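PDB 2QWU: intracellular growth locus, subunit C from Francisella tularensis subsp. tularensis, which probably supports growth of the bacterium inside host cells, likely as the Hcp-like tube component of the pathogenicity-island type VI secretion system. Local coordinates for residues A[93-96]-A[97-101]; A[57-61]-A[62-66]. The protein carries 2 engineered substitutions. All blocks are in the same frame, centred on the assembly; numbering follows the deposited sequence.

Contact 1 (A[93-96]-A[97-101]); sequences VLIK and SNVRT
Ile95 and Val99 meet at a strand-to-helix junction, where the chain leaves strand 86-96 of the large antiparallel sheet and enters helix 97-114, turning through about a right angle (102° between the segment axes). The inner side of this bend is apolar and compact. Val99 CG1 lies 4.1 Å from Ile95 CB, the two branched side chains crossing at a slant. With Ile95 CG1 wedged between its own backbone N and carbonyl carbon (chi1 56°) and the chain extended beyond it, CD1 reaches the helix backbone and stops 3.8 Å from Arg100 CA. Ile95 is buried, and its side chain also touches Leu48 and His176 of strand 173-184. A branched isoleucine suits this place, since it meets two helix residues at once, CG2 at Val99 CG1 and CD1 at Arg100.

Lys96 occupies the N-cap position, but its role is played by the main chain. Its carbonyl oxygen opens the helical bonding series, accepting Arg100 N at 3.3 Å in the carbonyl plane and, more weakly, Val99 N at 3.0 Å, where the N-H points well off line (127°).

The outer side is loose and polar. The Lys96 chain, bent at chi3, carries its amine away from the helix, and Ser97 and Asn98 are exposed on the first turn. Polar side chains suit these exposed positions. Arg100 is only partly exposed, its side chain touching Ile160 and Pro162 of strand 157-162. Its guanidinium end leads away from the junction, with NE in a long, weak ion pair to Glu104 one turn on, whereas its CB sits 3.9 Å from Ile95 CD1.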
loop_
_atom_site.group_PDB
_atom_site.type_symbol
_atom_site.label_atom_id
_atom_site.label_comp_id
_atom_site.label_asym_id
_atom_site.label_seq_id
_atom_site.Cartn_x
_atom_site.Cartn_y
_atom_site.Cartn_z
ATOM N N VAL A 93 -6.624 -1.429 7.308
ATOM C CA VAL A 93 -7.923 -0.825 7.074
ATOM C C VAL A 93 -8.707 -0.766 8.374
ATOM O O VAL A 93 -8.443 -1.514 9.317
ATOM C CB VAL A 93 -8.738 -1.589 5.993
ATOM C CG1 VAL A 93 -7.944 -1.603 4.669
ATOM C CG2 VAL A 93 -8.992 -3.063 6.458
ATOM N N LEU A 94 -9.658 0.155 8.447
ATOM C CA LEU A 94 -10.489 0.242 9.673
ATOM C C LEU A 94 -11.891 -0.277 9.279
ATOM O O LEU A 94 -12.615 0.360 8.503
ATOM C CB LEU A 94 -10.534 1.690 10.168
ATOM C CG LEU A 94 -11.253 1.900 11.491
ATOM C CD1 LEU A 94 -10.577 1.179 12.664
ATOM C CD2 LEU A 94 -11.217 3.469 11.662
ATOM N N ILE A 95 -12.251 -1.471 9.763
ATOM C CA ILE A 95 -13.530 -2.097 9.375
ATOM C C ILE A 95 -14.154 -2.876 10.516
ATOM O O ILE A 95 -13.479 -3.231 11.493
ATOM C CB ILE A 95 -13.318 -3.116 8.207
ATOM C CG1 ILE A 95 -12.266 -4.176 8.616
ATOM C CG2 ILE A 95 -12.836 -2.368 6.938
ATOM C CD1 ILE A 95 -12.012 -5.279 7.574
ATOM N N LYS A 96 -15.446 -3.162 10.362
ATOM C CA LYS A 96 -16.161 -3.982 11.344
ATOM C C LYS A 96 -15.835 -5.451 11.028
ATOM O O LYS A 96 -15.463 -5.806 9.908
ATOM C CB LYS A 96 -17.675 -3.727 11.231
ATOM C CG LYS A 96 -18.032 -2.280 11.589
ATOM C CD LYS A 96 -19.512 -1.972 11.419
ATOM C CE LYS A 96 -20.303 -2.869 12.309
ATOM N NZ LYS A 96 -21.690 -2.366 12.584
ATOM N N SER A 97 -15.988 -6.301 12.025
ATOM C CA SER A 97 -15.718 -7.719 11.915
ATOM C C SER A 97 -16.522 -8.368 10.798
ATOM O O SER A 97 -16.018 -9.228 10.075
ATOM C CB SER A 97 -16.056 -8.386 13.258
ATOM O OG SER A 97 -15.646 -7.548 14.329
ATOM N N ASN A 98 -17.775 -7.966 10.632
ATOM C CA ASN A 98 -18.582 -8.574 9.600
ATOM C C ASN A 98 -18.043 -8.226 8.201
ATOM O O ASN A 98 -18.141 -9.025 7.279
ATOM C CB ASN A 98 -20.044 -8.154 9.774
ATOM C CG ASN A 98 -20.651 -7.616 8.508
ATOM O OD1 ASN A 98 -20.422 -6.460 8.122
ATOM N ND2 ASN A 98 -21.434 -8.445 7.850
ATOM N N VAL A 99 -17.452 -7.053 8.049
ATOM C CA VAL A 99 -16.906 -6.640 6.759
ATOM C C VAL A 99 -15.655 -7.465 6.422
ATOM O O VAL A 99 -15.396 -7.765 5.264
ATOM C CB VAL A 99 -16.581 -5.093 6.731
ATOM C CG1 VAL A 99 -15.843 -4.725 5.472
ATOM C CG2 VAL A 99 -17.873 -4.282 6.783
ATOM N N ARG A 100 -14.892 -7.863 7.429
ATOM C CA ARG A 100 -13.719 -8.673 7.172
ATOM C C ARG A 100 -14.142 -9.991 6.507
ATOM O O ARG A 100 -13.564 -10.451 5.524
ATOM C CB ARG A 100 -13.019 -8.967 8.493
ATOM C CG ARG A 100 -12.118 -10.157 8.464
ATOM C CD ARG A 100 -12.141 -10.761 9.820
ATOM N NE ARG A 100 -11.254 -11.890 9.950
ATOM C CZ ARG A 100 -10.878 -12.384 11.123
ATOM N NH1 ARG A 100 -11.322 -11.847 12.262
ATOM N NH2 ARG A 100 -10.018 -13.394 11.164
ATOM N N THR A 101 -15.165 -10.610 7.073
ATOM C CA THR A 101 -15.623 -11.891 6.558
ATOM C C THR A 101 -16.174 -11.740 5.142
ATOM O O THR A 101 -15.934 -12.582 4.301
ATOM C CB THR A 101 -16.709 -12.496 7.500
ATOM O OG1 THR A 101 -16.195 -12.538 8.835
ATOM C CG2 THR A 101 -17.104 -13.940 7.028
#

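Contact 2 (A[57-61]-A[62-66]); sequences GGEDV and TKADS
Asp60 OD1 is gripped by two donors of Thr62, the hydroxyl OG1 at 2.8 Å and the backbone N at 3.3 Å, both arriving over the same face of the carboxylate. The backbone bond closes an Asx turn at the start of two overlapping beta turns. Because Asp60 CG stands anti to its backbone N (chi1 -179°), the carboxylate folds forward along the chain. Thr62 suits its position because its hydroxyl, set between its own N and carbonyl carbon, points back at that oxygen.

The first beta turn is closed by Lys63 N, which donates to Asp60 O at 3.1 Å. The second follows one residue later: Ala64 N bonds to Val61 O at 3.2 Å, approaching from well above the carbonyl plane. On the solvent side, the extended Lys63 chain lies across Asp60, its CE 3.7 Å from OD2, and its amine forms a long salt bridge to the same oxygen, so a charged pair borders the turn without a tight bond.

Toward the rest of the protein, Val61 touches Ser30 and Ile55, and Ala64, small enough to lie close to the loop, touches Val53 and Ile55. Glu59 OE1 is hydrogen-bonded to Asp56 N; its OE2 lies 3.8 Å from the Ala64 methyl carbon CB.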
loop_
_atom_site.group_PDB
_atom_site.type_symbol
_atom_site.label_atom_id
_atom_site.label_comp_id
_atom_site.label_asym_id
_atom_site.label_seq_id
_atom_site.Cartn_x
_atom_site.Cartn_y
_atom_site.Cartn_z
ATOM N N GLY A 57 3.236 13.412 5.852
ATOM C CA GLY A 57 4.458 13.822 6.534
ATOM C C GLY A 57 4.475 15.321 6.771
ATOM O O GLY A 57 4.155 16.109 5.849
ATOM N N GLY A 58 4.835 15.688 7.984
ATOM C CA GLY A 58 4.967 17.083 8.377
ATOM C C GLY A 58 3.671 17.775 8.693
ATOM O O GLY A 58 3.672 18.935 9.148
ATOM N N GLU A 59 2.556 17.086 8.460
ATOM C CA GLU A 59 1.254 17.694 8.660
ATOM C C GLU A 59 0.978 17.960 10.151
ATOM O O GLU A 59 1.326 17.179 11.038
ATOM C CB GLU A 59 0.181 16.779 8.039
ATOM C CG GLU A 59 -1.216 17.391 7.968
ATOM C CD GLU A 59 -2.275 16.356 7.585
ATOM O OE1 GLU A 59 -1.956 15.432 6.803
ATOM O OE2 GLU A 59 -3.430 16.471 8.060
ATOM N N ASP A 60 0.307 19.077 10.411
ATOM C CA ASP A 60 -0.041 19.509 11.758
ATOM C C ASP A 60 -1.263 18.685 12.211
ATOM O O ASP A 60 -2.366 18.894 11.698
ATOM C CB ASP A 60 -0.378 21.009 11.655
ATOM C CG ASP A 60 -0.731 21.629 12.963
ATOM O OD1 ASP A 60 -0.895 20.919 13.979
ATOM O OD2 ASP A 60 -0.847 22.879 12.939
ATOM N N VAL A 61 -1.097 17.772 13.175
ATOM C CA VAL A 61 -2.198 16.891 13.558
ATOM C C VAL A 61 -3.410 17.548 14.199
ATOM O O VAL A 61 -4.485 16.976 14.176
ATOM C CB VAL A 61 -1.717 15.720 14.477
ATOM C CG1 VAL A 61 -0.566 14.969 13.777
ATOM C CG2 VAL A 61 -1.232 16.258 15.845
ATOM N N THR A 62 -3.216 18.749 14.737
ATOM C CA THR A 62 -4.286 19.504 15.406
ATOM C C THR A 62 -5.244 20.099 14.385
ATOM O O THR A 62 -6.330 20.549 14.744
ATOM C CB THR A 62 -3.730 20.673 16.274
ATOM O OG1 THR A 62 -3.169 21.679 15.432
ATOM C CG2 THR A 62 -2.702 20.191 17.233
ATOM N N LYS A 63 -4.823 20.133 13.126
ATOM C CA LYS A 63 -5.676 20.633 12.081
ATOM C C LYS A 63 -6.338 19.477 11.319
ATOM O O LYS A 63 -7.178 19.703 10.451
ATOM C CB LYS A 63 -4.882 21.485 11.111
ATOM C CG LYS A 63 -4.546 22.855 11.643
ATOM C CD LYS A 63 -3.686 23.594 10.641
ATOM C CE LYS A 63 -3.298 24.955 11.171
ATOM N NZ LYS A 63 -2.101 25.479 10.414
ATOM N N ALA A 64 -5.957 18.246 11.641
ATOM C CA ALA A 64 -6.519 17.075 10.957
ATOM C C ALA A 64 -7.910 16.775 11.519
ATOM O O ALA A 64 -8.074 16.602 12.726
ATOM C CB ALA A 64 -5.624 15.881 11.164
ATOM N N ASP A 65 -8.918 16.730 10.669
ATOM C CA ASP A 65 -10.225 16.423 11.190
ATOM C C ASP A 65 -10.977 15.413 10.326
ATOM O O ASP A 65 -11.482 14.403 10.833
ATOM C CB ASP A 65 -11.002 17.714 11.372
ATOM C CG ASP A 65 -10.980 18.589 10.136
ATOM O OD1 ASP A 65 -10.021 18.486 9.326
ATOM O OD2 ASP A 65 -11.931 19.398 9.982
ATOM N N SER A 66 -11.016 15.631 9.024
ATOM C CA SER A 66 -11.747 14.699 8.187
ATOM C C SER A 66 -10.881 13.521 7.763
ATOM O O SER A 66 -9.669 13.615 7.746
ATOM C CB SER A 66 -12.287 15.403 6.953
ATOM O OG SER A 66 -11.214 15.713 6.065
#

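Contact 2 precedes contact 1 in the chain: residues 57-66 lie in the loop leading to strand 71-79, and that strand pairs antiparallel with strand 86-96, on whose end contact 1 sits. Their centres are 26 Å apart and their nearest atoms about 11 Å, so they do not touch. The chain after strand 46-47 serves both in turn: Leu48, Asn51 and Ile52 meet the strand side of contact 1, whereas Val53, Ile55 and Asp56 meet contact 2. Each is a local bend at the surface, with centres 18 Å and 21 Å from the centre of the chain; a backbone carbonyl starts the helix in contact 1, whereas a side-chain carboxylate joins the backbone turns of contact 2.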